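Local coordinates for protein sortase B (Clostridium perfringens, PDB 5YFK) that is a class B sortase, a cysteine transpeptidase that probably joins sorted surface proteins to the bacterial cell wall, at residues S89-D97 against V109-M120. The protein carries 1 engineered substitution. Sequence-based numbering, arbitrary orientation.
Sequences SFSGSIFVD and VVYGHNMRNDTM
An antiparallel hairpin of the sortase beta-fold pairs strand 94-96 with strand 109-111, their short axes at 154°, and Phe95 faces Tyr111 as a hydrogen-bonded pair. Phe95 N reaches Tyr111 O at 2.9 Å and Tyr111 N returns to Phe95 O at 2.8 Å, both nearly straight, while Asp97 N donates to Val109 O. On one face Tyr111 CB sits over the Phe95 ring, 3.9 Å from its centroid and 21° off the normal, a CH-pi contact. The rings are close to parallel but offset, their centroids 5.3 Å apart, so stacking contributes little. Phe95 CG lies between backbone N and carbonyl carbon (chi1 62°), bringing the ring face against Tyr111 CB. Tyr111 OH donates to the anti lone pair of Asp97 OD1 at 3.0 Å and Asp97 OD2 accepts a hydrogen bond from Glu99 N, so the carboxylate's rotation is probably restricted. On the opposite face, Ile94 CG2 presses tightly on Val110 CG1 at 3.4 Å, and Ile94 CD1 meets Met120 CE. A water bridges His113 N to Ser91 O and Ser93 O. Ser91 O lies in plane at the His113 ring edge, 3.0 Å from CD2, and His113 NE2 is hydrogen-bonded to Leu80 O. These contacts probably help hold His113, the predicted proton donor/acceptor, its side chain about 6 Å from that of Ser209, engineered at the predicted acyl-thioester position, as expected of a sortase active site.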
# COMPACT_ATOMS: atom_id res chain seq x y z
N SER A 89 13.23 14.95 -1.43
CA SER A 89 11.94 15.19 -0.81
C SER A 89 11.93 14.59 0.57
O SER A 89 12.43 13.48 0.78
CB SER A 89 10.81 14.59 -1.65
OG SER A 89 9.60 14.53 -0.91
N PHE A 90 11.28 15.28 1.50
CA PHE A 90 11.10 14.77 2.84
C PHE A 90 9.94 13.79 2.91
O PHE A 90 10.04 12.78 3.59
CB PHE A 90 10.90 15.93 3.81
CG PHE A 90 12.13 16.79 3.94
CD1 PHE A 90 12.33 17.83 3.04
CD2 PHE A 90 13.22 16.32 4.66
CE1 PHE A 90 13.54 18.52 3.02
CE2 PHE A 90 14.42 16.99 4.64
CZ PHE A 90 14.58 18.10 3.83
N SER A 91 8.88 14.07 2.17
CA SER A 91 7.71 13.19 2.16
C SER A 91 8.00 11.90 1.40
O SER A 91 7.34 10.89 1.61
CB SER A 91 6.53 13.90 1.53
OG SER A 91 6.09 14.93 2.38
N GLY A 92 8.90 11.98 0.42
CA GLY A 92 9.15 10.85 -0.47
C GLY A 92 7.93 10.43 -1.28
O GLY A 92 7.18 11.27 -1.81
N SER A 93 7.85 9.14 -1.55
CA SER A 93 6.82 8.60 -2.42
C SER A 93 6.22 7.37 -1.76
O SER A 93 6.79 6.82 -0.80
CB SER A 93 7.39 8.25 -3.80
OG SER A 93 8.02 9.38 -4.40
N ILE A 94 5.08 6.93 -2.27
CA ILE A 94 4.58 5.60 -1.89
C ILE A 94 5.22 4.57 -2.81
O ILE A 94 5.24 4.77 -4.04
CB ILE A 94 3.06 5.52 -2.03
CG1 ILE A 94 2.39 6.68 -1.30
CG2 ILE A 94 2.55 4.17 -1.51
CD1 ILE A 94 2.78 6.87 0.15
N PHE A 95 5.87 3.57 -2.23
CA PHE A 95 6.63 2.61 -3.04
C PHE A 95 6.42 1.17 -2.67
O PHE A 95 6.24 0.81 -1.51
CB PHE A 95 8.12 2.97 -3.08
CG PHE A 95 8.80 2.92 -1.74
CD1 PHE A 95 8.83 4.03 -0.92
CD2 PHE A 95 9.44 1.77 -1.31
CE1 PHE A 95 9.40 3.96 0.34
CE2 PHE A 95 10.08 1.72 -0.09
CZ PHE A 95 10.14 2.85 0.70
N VAL A 96 6.44 0.34 -3.71
CA VAL A 96 6.36 -1.10 -3.57
C VAL A 96 7.77 -1.67 -3.34
O VAL A 96 8.78 -1.14 -3.84
CB VAL A 96 5.65 -1.79 -4.76
CG1 VAL A 96 6.28 -1.38 -6.08
CG2 VAL A 96 5.62 -3.30 -4.60
N ASP A 97 7.83 -2.69 -2.51
CA ASP A 97 9.08 -3.34 -2.17
C ASP A 97 9.91 -3.61 -3.42
O ASP A 97 9.39 -4.15 -4.40
CB ASP A 97 8.79 -4.67 -1.48
CG ASP A 97 10.01 -5.23 -0.76
OD1 ASP A 97 10.11 -5.08 0.48
OD2 ASP A 97 10.92 -5.71 -1.45
N VAL A 109 3.88 -5.66 -1.26
CA VAL A 109 4.22 -4.92 -0.05
C VAL A 109 4.54 -3.50 -0.39
O VAL A 109 5.40 -3.22 -1.23
CB VAL A 109 5.43 -5.56 0.67
CG1 VAL A 109 5.88 -4.71 1.84
CG2 VAL A 109 5.06 -6.96 1.13
N VAL A 110 3.82 -2.58 0.26
CA VAL A 110 3.90 -1.18 -0.09
C VAL A 110 4.22 -0.36 1.16
O VAL A 110 3.61 -0.57 2.22
CB VAL A 110 2.57 -0.70 -0.74
CG1 VAL A 110 2.61 0.77 -1.10
CG2 VAL A 110 2.24 -1.55 -1.95
N TYR A 111 5.10 0.63 0.99
CA TYR A 111 5.60 1.48 2.07
C TYR A 111 5.25 2.93 1.80
O TYR A 111 5.21 3.40 0.64
CB TYR A 111 7.12 1.39 2.19
CG TYR A 111 7.68 0.02 2.39
CD1 TYR A 111 7.93 -0.82 1.31
CD2 TYR A 111 7.94 -0.47 3.67
CE1 TYR A 111 8.47 -2.08 1.50
CE2 TYR A 111 8.30 -1.79 3.87
CZ TYR A 111 8.63 -2.55 2.78
OH TYR A 111 9.11 -3.80 2.96
N GLY A 112 5.12 3.68 2.88
CA GLY A 112 5.12 5.14 2.81
C GLY A 112 5.35 5.77 4.16
O GLY A 112 5.15 5.13 5.18
N HIS A 113 5.78 7.02 4.14
CA HIS A 113 6.06 7.79 5.34
C HIS A 113 4.78 8.08 6.14
O HIS A 113 3.70 8.24 5.55
CB HIS A 113 6.71 9.13 4.98
CG HIS A 113 8.19 9.06 4.76
ND1 HIS A 113 9.06 8.63 5.74
CD2 HIS A 113 8.96 9.55 3.76
CE1 HIS A 113 10.30 8.83 5.34
NE2 HIS A 113 10.27 9.32 4.12
N ASN A 114 4.96 8.25 7.45
CA ASN A 114 3.98 8.90 8.30
C ASN A 114 4.66 10.03 9.03
O ASN A 114 5.37 9.80 10.00
CB ASN A 114 3.40 7.90 9.29
CG ASN A 114 2.64 8.57 10.43
OD1 ASN A 114 2.20 9.72 10.32
ND2 ASN A 114 2.37 7.80 11.47
N MET A 115 4.58 11.23 8.46
CA MET A 115 5.40 12.34 8.93
C MET A 115 4.63 13.28 9.86
O MET A 115 5.14 14.33 10.25
CB MET A 115 5.98 13.10 7.74
CG MET A 115 7.15 12.38 7.09
SD MET A 115 8.02 13.41 5.89
CE MET A 115 8.52 14.80 6.92
N ARG A 116 3.47 12.82 10.32
CA ARG A 116 2.76 13.43 11.45
C ARG A 116 2.08 14.73 11.03
O ARG A 116 1.51 15.43 11.86
CB ARG A 116 3.71 13.69 12.63
CG ARG A 116 4.19 12.43 13.32
CD ARG A 116 4.08 12.53 14.84
NE ARG A 116 2.82 11.97 15.34
CZ ARG A 116 2.56 11.74 16.63
NH1 ARG A 116 3.48 12.02 17.55
NH2 ARG A 116 1.39 11.24 17.00
N ASN A 117 2.02 14.96 9.73
CA ASN A 117 1.29 16.09 9.19
C ASN A 117 0.17 15.63 8.26
O ASN A 117 -0.21 16.33 7.32
CB ASN A 117 2.23 16.99 8.42
CG ASN A 117 2.59 16.42 7.07
OD1 ASN A 117 3.05 15.29 6.99
ND2 ASN A 117 2.17 17.09 6.01
N ASP A 118 -0.33 14.42 8.49
CA ASP A 118 -1.52 13.97 7.77
C ASP A 118 -1.30 13.84 6.26
O ASP A 118 -2.12 14.27 5.45
CB ASP A 118 -2.65 14.97 8.02
CG ASP A 118 -4.01 14.33 7.97
OD1 ASP A 118 -4.06 13.09 7.90
OD2 ASP A 118 -5.02 15.07 7.94
N THR A 119 -0.15 13.30 5.86
CA THR A 119 0.13 13.06 4.45
C THR A 119 0.77 11.69 4.23
O THR A 119 1.22 11.07 5.17
CB THR A 119 1.09 14.12 3.86
OG1 THR A 119 2.34 14.08 4.57
CG2 THR A 119 0.47 15.50 3.96
N MET A 120 0.83 11.27 2.96
CA MET A 120 1.42 9.97 2.57
C MET A 120 0.63 8.86 3.26
O MET A 120 -0.59 8.79 3.08
CB MET A 120 2.90 9.90 2.85
CG MET A 120 3.67 11.08 2.23
SD MET A 120 3.22 11.55 0.53
CE MET A 120 3.98 10.27 -0.45
O HOH W 1 6.25 8.41 1.57